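Local coordinates for protein glycerophosphodiester phosphodiesterase (PDB 3NO3) that belongs to the glycerophosphodiester phosphodiesterase family, a group with the TIM-barrel fold, and carries a bound magnesium ion, at residues 64-67 and 68-72; 178-181 and 182-185; 225-228 and 229-232. All coordinates share one frame; numbering follows the deposited sequence. Where two conformers were deposited one is given.

Interaction 1 (64-67 and 68-72); sequences QSCT and YDELK
Thr67 ends an extended run of backbone and occupies the N-cap of the short, weakly bonded helix 68-71, so that Glu70 comes back to it within one turn. Two backbone bonds close this turn: Glu70 N to Thr67 O at 3.1 Å, weak and bent, and Leu71 N to Tyr68 O at 2.9 Å. Thr67 and Glu70 then bond in both directions. With chi1 at 62°, Thr67 OG1 lies between its own N and carbonyl carbon, facing the first turn, and Glu70 N reaches it at 3.4 Å in a weak though fairly straight bond. Glu70 runs back the other way, its chain extended beyond CG and crossing the threonine side chain at about a right angle, with CG 3.5 Å from Thr67 OG1. Its OE2 takes the N-H of Thr67 at 3.0 Å; this donor arrives on the anti side of the carboxylate, 32° out of its plane. The same carboxylate lies against Cys66, whose SG is 3.6 Å from Glu70 OE1. Next to the carboxylate, Cys66 CB meets the Leu71 branch CD2 at 4.0 Å, while the buried Leu71 also packs on Leu82 and Lys61. Tyr68 N is held by Asp47 OD1, which ties the helix start to another loop. Thr67 and Glu70 thus form a capping box. Glu70 N has two weak acceptors in place of a full helical bond, and the Glu70 carboxylate, set beside the N-terminal end of a helix, would probably be stabilised as the anion.

Interaction 2 (178-181 and 182-185); sequences HYKV and LQSH
Tyr179 and Gln183, one helical turn apart, lie side by side and point the same way, with ring and amide planes nearly perpendicular at 87°. Gln183 OE1 sits in the plane of the phenol at its edge, 3.8 Å from Tyr179 CD1, and does not cover a face. A first torsion of 65° places the tyrosine ring between its own N and carbonyl carbon; one ring face then receives His178, whose CE1 stands 4.0 Å above the plane over the centre. The other end of the Gln183 amide leaves the helix, NE2 bonding to Glu212 OE2, which helps to set the amide rotation. Lys180 crosses Gln183 at a slant, its CG 3.7 Å from OE1. Further on, Ser184 bends back on the backbone: OG lies beside its own N, and both OG and N donate to Lys180 O, at 2.9 Å and 2.8 Å, from opposite faces of the carbonyl plane. This oxygen is therefore gripped twice by one residue. His185, the first residue to leave helical geometry, turns its ring edge to Val181 O, which lies in the ring plane; the backbone N of His185 bonds Val181 O at 2.8 Å, while ring ND1 adds a weak bond to it at 3.4 Å. The same ring stacks with Trp188, and Val181 CG1 lies alongside ND1. Buried Leu182 packs on Val201 of strand 198-202, as does Tyr179, while His178 meets Trp202 edge-to-face. His178, whose side chain is about 11 Å from a bound magnesium ion, ends strand 174-178 and is the N-cap of helix 179-184, a strand-to-helix passage characteristic of the beta-alpha units of a TIM barrel.

Interaction 3 (225-228 and 229-232); sequences LPEE and TQKI
Glu227 and Gln230 are joined by one water, which donates to Glu227 OE2 at 2.9 Å and to Gln230 OE1 at 2.7 Å. The carboxylate and amide planes stand 73° apart, and each group has a further anchor: Glu227 OE1 to Tyr13 OH, Gln230 NE2 to Ile33 O.

The charged pair is less certain, since Glu228 has two conformers. In the given one, a first torsion of 171° sets Glu228 CG opposite the backbone N, and the bend at chi2 carries its carboxylate forward along the helix, toward Lys231 and Ile232. Lys231 crosses it obliquely; the long salt bridge between Glu228 OE2 and Lys231 NZ, at 3.7 Å, belongs to this conformer alone and is doubtful.

Backbone bonds are regular, Gln230 N to Pro226 O, Lys231 N to Glu227 O and Ile232 N to Glu228 O each at 3.0 Å, after a weak first bond from Thr229 N to Leu225 O.

Among packing contacts, Pro226 and Thr229 rest on Val7 of strand 6-9, Thr229 also on Ile221 of strand 220-223, while Ile232 packs against Met210 and Ile214 of helix 207-216. With Leu225 as N-cap, helix 226-236 follows strand 220-223 and packs outside it, as in a TIM barrel.

All three contacts are local, and each includes the N-cap residue of a helix (Thr67, His178, Leu225); interaction 2 also takes in the helix's other end. Interactions 1 and 2 are surface contacts, on opposite sides of the chain's centre with their own centres about 36 Å apart; interaction 3 is partly buried. Interactions 2 and 3 belong to two strand-to-helix passages of the barrel, with strand 198-202 and helix 207-216 between them, and both lean on that helix. Interaction 1 belongs to a loop excursion instead. There a side-chain capping box does the work; in 178-185 side chains bond to backbone carbonyls, and in 225-232 a water and a doubtful salt bridge link side chains.

Interaction 1 (64-67 and 68-72)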
# COMPACT_ATOMS: atom_id res chain seq x y z
N GLN A 64 -13.64 -7.56 -10.49
CA GLN A 64 -13.34 -6.84 -11.72
C GLN A 64 -14.27 -7.11 -12.92
O GLN A 64 -14.24 -6.33 -13.89
CB GLN A 64 -11.86 -7.02 -12.08
CG GLN A 64 -10.87 -6.36 -11.08
CD GLN A 64 -9.43 -6.71 -11.40
OE1 GLN A 64 -9.11 -7.10 -12.54
NE2 GLN A 64 -8.56 -6.56 -10.41
N SER A 65 -15.05 -8.19 -12.85
CA SER A 65 -16.04 -8.50 -13.87
C SER A 65 -17.45 -8.28 -13.38
O SER A 65 -18.37 -8.47 -14.18
CB SER A 65 -15.82 -9.91 -14.47
OG SER A 65 -15.93 -10.95 -13.51
N CYS A 66 -17.64 -7.84 -12.11
CA CYS A 66 -18.97 -7.65 -11.55
C CYS A 66 -19.29 -6.15 -11.57
O CYS A 66 -18.40 -5.34 -11.46
CB CYS A 66 -19.06 -8.18 -10.12
SG CYS A 66 -19.25 -9.95 -10.10
N THR A 67 -20.55 -5.78 -11.64
CA THR A 67 -20.92 -4.38 -11.43
C THR A 67 -20.90 -4.03 -9.94
O THR A 67 -21.02 -4.90 -9.07
CB THR A 67 -22.31 -4.07 -11.93
OG1 THR A 67 -23.24 -4.88 -11.20
CG2 THR A 67 -22.42 -4.28 -13.48
N TYR A 68 -20.73 -2.74 -9.64
CA TYR A 68 -20.77 -2.30 -8.24
C TYR A 68 -22.11 -2.68 -7.55
O TYR A 68 -22.12 -3.09 -6.37
CB TYR A 68 -20.44 -0.80 -8.11
CG TYR A 68 -20.57 -0.32 -6.69
CD1 TYR A 68 -19.74 -0.82 -5.67
CD2 TYR A 68 -21.58 0.57 -6.34
CE1 TYR A 68 -19.89 -0.43 -4.35
CE2 TYR A 68 -21.74 0.98 -5.01
CZ TYR A 68 -20.90 0.48 -4.02
OH TYR A 68 -21.11 0.89 -2.73
N ASP A 69 -23.21 -2.58 -8.28
CA ASP A 69 -24.53 -2.98 -7.78
C ASP A 69 -24.59 -4.41 -7.25
O ASP A 69 -25.23 -4.67 -6.21
CB ASP A 69 -25.61 -2.80 -8.86
CG ASP A 69 -27.02 -2.85 -8.31
OD1 ASP A 69 -27.35 -1.94 -7.53
OD2 ASP A 69 -27.79 -3.79 -8.62
N GLU A 70 -23.92 -5.35 -7.94
CA GLU A 70 -23.82 -6.76 -7.46
C GLU A 70 -23.03 -6.87 -6.13
O GLU A 70 -23.27 -7.79 -5.34
CB GLU A 70 -23.10 -7.66 -8.47
CG GLU A 70 -23.81 -7.97 -9.73
CD GLU A 70 -22.92 -8.79 -10.69
OE1 GLU A 70 -22.86 -10.02 -10.54
OE2 GLU A 70 -22.28 -8.20 -11.58
N LEU A 71 -22.07 -5.98 -5.90
CA LEU A 71 -21.12 -6.08 -4.78
C LEU A 71 -21.44 -5.22 -3.56
O LEU A 71 -20.87 -5.45 -2.48
CB LEU A 71 -19.71 -5.68 -5.26
CG LEU A 71 -19.13 -6.44 -6.47
CD1 LEU A 71 -17.89 -5.70 -6.92
CD2 LEU A 71 -18.82 -7.91 -6.13
N LYS A 72 -22.30 -4.23 -3.73
CA LYS A 72 -22.36 -3.09 -2.79
C LYS A 72 -22.81 -3.36 -1.39
O LYS A 72 -22.49 -2.59 -0.49
CB LYS A 72 -23.23 -1.95 -3.33
CG LYS A 72 -24.71 -2.21 -3.52
CD LYS A 72 -25.39 -0.98 -4.26
CE LYS A 72 -26.90 -0.93 -4.13
NZ LYS A 72 -27.53 -2.25 -4.07

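Interaction 2 (178-181 and 182-185)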
# COMPACT_ATOMS: atom_id res chain seq x y z
N HIS A 178 9.01 -8.29 -1.20
CA HIS A 178 8.88 -9.35 -0.19
C HIS A 178 10.19 -9.52 0.56
O HIS A 178 11.26 -9.39 -0.01
CB HIS A 178 8.43 -10.67 -0.84
CG HIS A 178 8.11 -11.76 0.14
ND1 HIS A 178 8.90 -12.88 0.27
CD2 HIS A 178 7.10 -11.91 1.03
CE1 HIS A 178 8.39 -13.67 1.20
NE2 HIS A 178 7.29 -13.11 1.66
N TYR A 179 10.12 -9.76 1.86
CA TYR A 179 11.34 -9.86 2.65
C TYR A 179 12.39 -10.84 2.11
O TYR A 179 13.58 -10.55 2.20
CB TYR A 179 11.05 -10.10 4.15
CG TYR A 179 10.39 -11.40 4.50
CD1 TYR A 179 11.13 -12.55 4.72
CD2 TYR A 179 9.01 -11.46 4.72
CE1 TYR A 179 10.49 -13.77 5.11
CE2 TYR A 179 8.39 -12.65 5.10
CZ TYR A 179 9.13 -13.80 5.28
OH TYR A 179 8.50 -14.96 5.64
N LYS A 180 11.97 -11.95 1.53
CA LYS A 180 12.93 -12.93 0.98
C LYS A 180 13.71 -12.44 -0.20
O LYS A 180 14.89 -12.83 -0.38
CB LYS A 180 12.24 -14.25 0.65
CG LYS A 180 11.76 -14.97 1.91
CD LYS A 180 11.18 -16.36 1.64
CE LYS A 180 11.11 -17.19 2.92
NZ LYS A 180 9.73 -17.69 3.10
N VAL A 181 13.10 -11.54 -0.98
CA VAL A 181 13.83 -10.88 -2.07
C VAL A 181 14.98 -10.04 -1.49
O VAL A 181 16.10 -10.11 -2.02
CB VAL A 181 12.90 -10.00 -2.94
CG1 VAL A 181 13.69 -9.24 -3.99
CG2 VAL A 181 11.79 -10.88 -3.63
N LEU A 182 14.72 -9.30 -0.42
CA LEU A 182 15.74 -8.45 0.18
C LEU A 182 16.79 -9.26 0.90
O LEU A 182 17.97 -8.89 0.87
CB LEU A 182 15.13 -7.36 1.07
CG LEU A 182 14.19 -6.40 0.33
CD1 LEU A 182 13.66 -5.38 1.27
CD2 LEU A 182 14.86 -5.72 -0.89
N GLN A 183 16.40 -10.39 1.49
CA GLN A 183 17.39 -11.37 2.01
C GLN A 183 18.25 -11.97 0.91
O GLN A 183 19.46 -12.08 1.08
CB GLN A 183 16.71 -12.49 2.77
CG GLN A 183 16.07 -12.04 4.07
CD GLN A 183 15.23 -13.13 4.74
OE1 GLN A 183 14.60 -13.94 4.07
NE2 GLN A 183 15.22 -13.14 6.08
N SER A 184 17.64 -12.35 -0.21
CA SER A 184 18.37 -12.86 -1.39
C SER A 184 19.24 -11.84 -2.11
O SER A 184 20.20 -12.24 -2.75
CB SER A 184 17.39 -13.42 -2.43
OG SER A 184 16.72 -14.54 -1.90
N HIS A 185 18.88 -10.56 -2.06
CA HIS A 185 19.63 -9.45 -2.68
C HIS A 185 19.95 -8.43 -1.59
O HIS A 185 19.33 -7.34 -1.55
CB HIS A 185 18.81 -8.79 -3.80
CG HIS A 185 18.56 -9.69 -4.97
ND1 HIS A 185 17.44 -10.48 -5.07
CD2 HIS A 185 19.31 -9.94 -6.08
CE1 HIS A 185 17.49 -11.17 -6.20
NE2 HIS A 185 18.62 -10.87 -6.82

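Interaction 3 (225-228 and 229-232)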
# COMPACT_ATOMS: atom_id res chain seq x y z
N LEU A 225 1.42 -6.34 12.32
CA LEU A 225 1.58 -6.07 13.77
C LEU A 225 2.29 -4.72 13.95
O LEU A 225 3.40 -4.67 14.46
CB LEU A 225 2.37 -7.21 14.44
CG LEU A 225 1.71 -8.61 14.42
CD1 LEU A 225 2.67 -9.72 14.97
CD2 LEU A 225 0.43 -8.64 15.23
N PRO A 226 1.63 -3.60 13.52
CA PRO A 226 2.31 -2.29 13.50
C PRO A 226 2.78 -1.78 14.89
O PRO A 226 3.84 -1.16 14.97
CB PRO A 226 1.26 -1.35 12.89
CG PRO A 226 -0.03 -2.03 13.07
CD PRO A 226 0.27 -3.49 12.96
N GLU A 227 2.00 -2.02 15.93
CA GLU A 227 2.40 -1.62 17.29
C GLU A 227 3.67 -2.34 17.79
O GLU A 227 4.47 -1.69 18.50
CB GLU A 227 1.26 -1.79 18.30
CG GLU A 227 0.05 -0.91 18.03
CD GLU A 227 -0.88 -0.77 19.23
OE1 GLU A 227 -1.83 -1.56 19.36
OE2 GLU A 227 -0.70 0.18 20.01
N GLU A 228 3.87 -3.62 17.43
CA GLU A 228 5.14 -4.29 17.77
C GLU A 228 6.32 -3.59 17.09
O GLU A 228 7.35 -3.35 17.73
CB GLU A 228 5.11 -5.79 17.45
CG GLU A 228 6.48 -6.58 17.58
CD GLU A 228 6.95 -6.89 18.99
OE1 GLU A 228 7.89 -6.22 19.48
OE2 GLU A 228 6.41 -7.83 19.60
N THR A 229 6.18 -3.23 15.81
CA THR A 229 7.26 -2.51 15.12
C THR A 229 7.58 -1.15 15.75
O THR A 229 8.76 -0.76 15.90
CB THR A 229 6.96 -2.29 13.61
OG1 THR A 229 6.40 -3.50 13.08
CG2 THR A 229 8.23 -1.94 12.83
N GLN A 230 6.53 -0.42 16.15
CA GLN A 230 6.70 0.85 16.85
C GLN A 230 7.43 0.69 18.18
O GLN A 230 8.31 1.50 18.51
CB GLN A 230 5.34 1.53 17.09
CG GLN A 230 4.62 2.09 15.81
CD GLN A 230 3.20 2.55 16.08
OE1 GLN A 230 2.46 1.90 16.84
NE2 GLN A 230 2.81 3.66 15.47
N LYS A 231 7.06 -0.35 18.95
CA LYS A 231 7.73 -0.64 20.22
C LYS A 231 9.23 -0.89 20.03
O LYS A 231 10.07 -0.31 20.76
CB LYS A 231 7.08 -1.87 20.89
CG LYS A 231 7.93 -2.50 22.02
CD LYS A 231 7.14 -3.52 22.85
CE LYS A 231 6.89 -4.81 22.06
NZ LYS A 231 5.88 -5.73 22.66
N ILE A 232 9.55 -1.77 19.08
CA ILE A 232 10.93 -2.09 18.75
C ILE A 232 11.72 -0.83 18.34
O ILE A 232 12.80 -0.63 18.82
CB ILE A 232 11.00 -3.16 17.64
CG1 ILE A 232 10.64 -4.54 18.21
CG2 ILE A 232 12.42 -3.25 17.03
CD1 ILE A 232 10.36 -5.58 17.11
O HOH W 1 1.48 1.92 19.32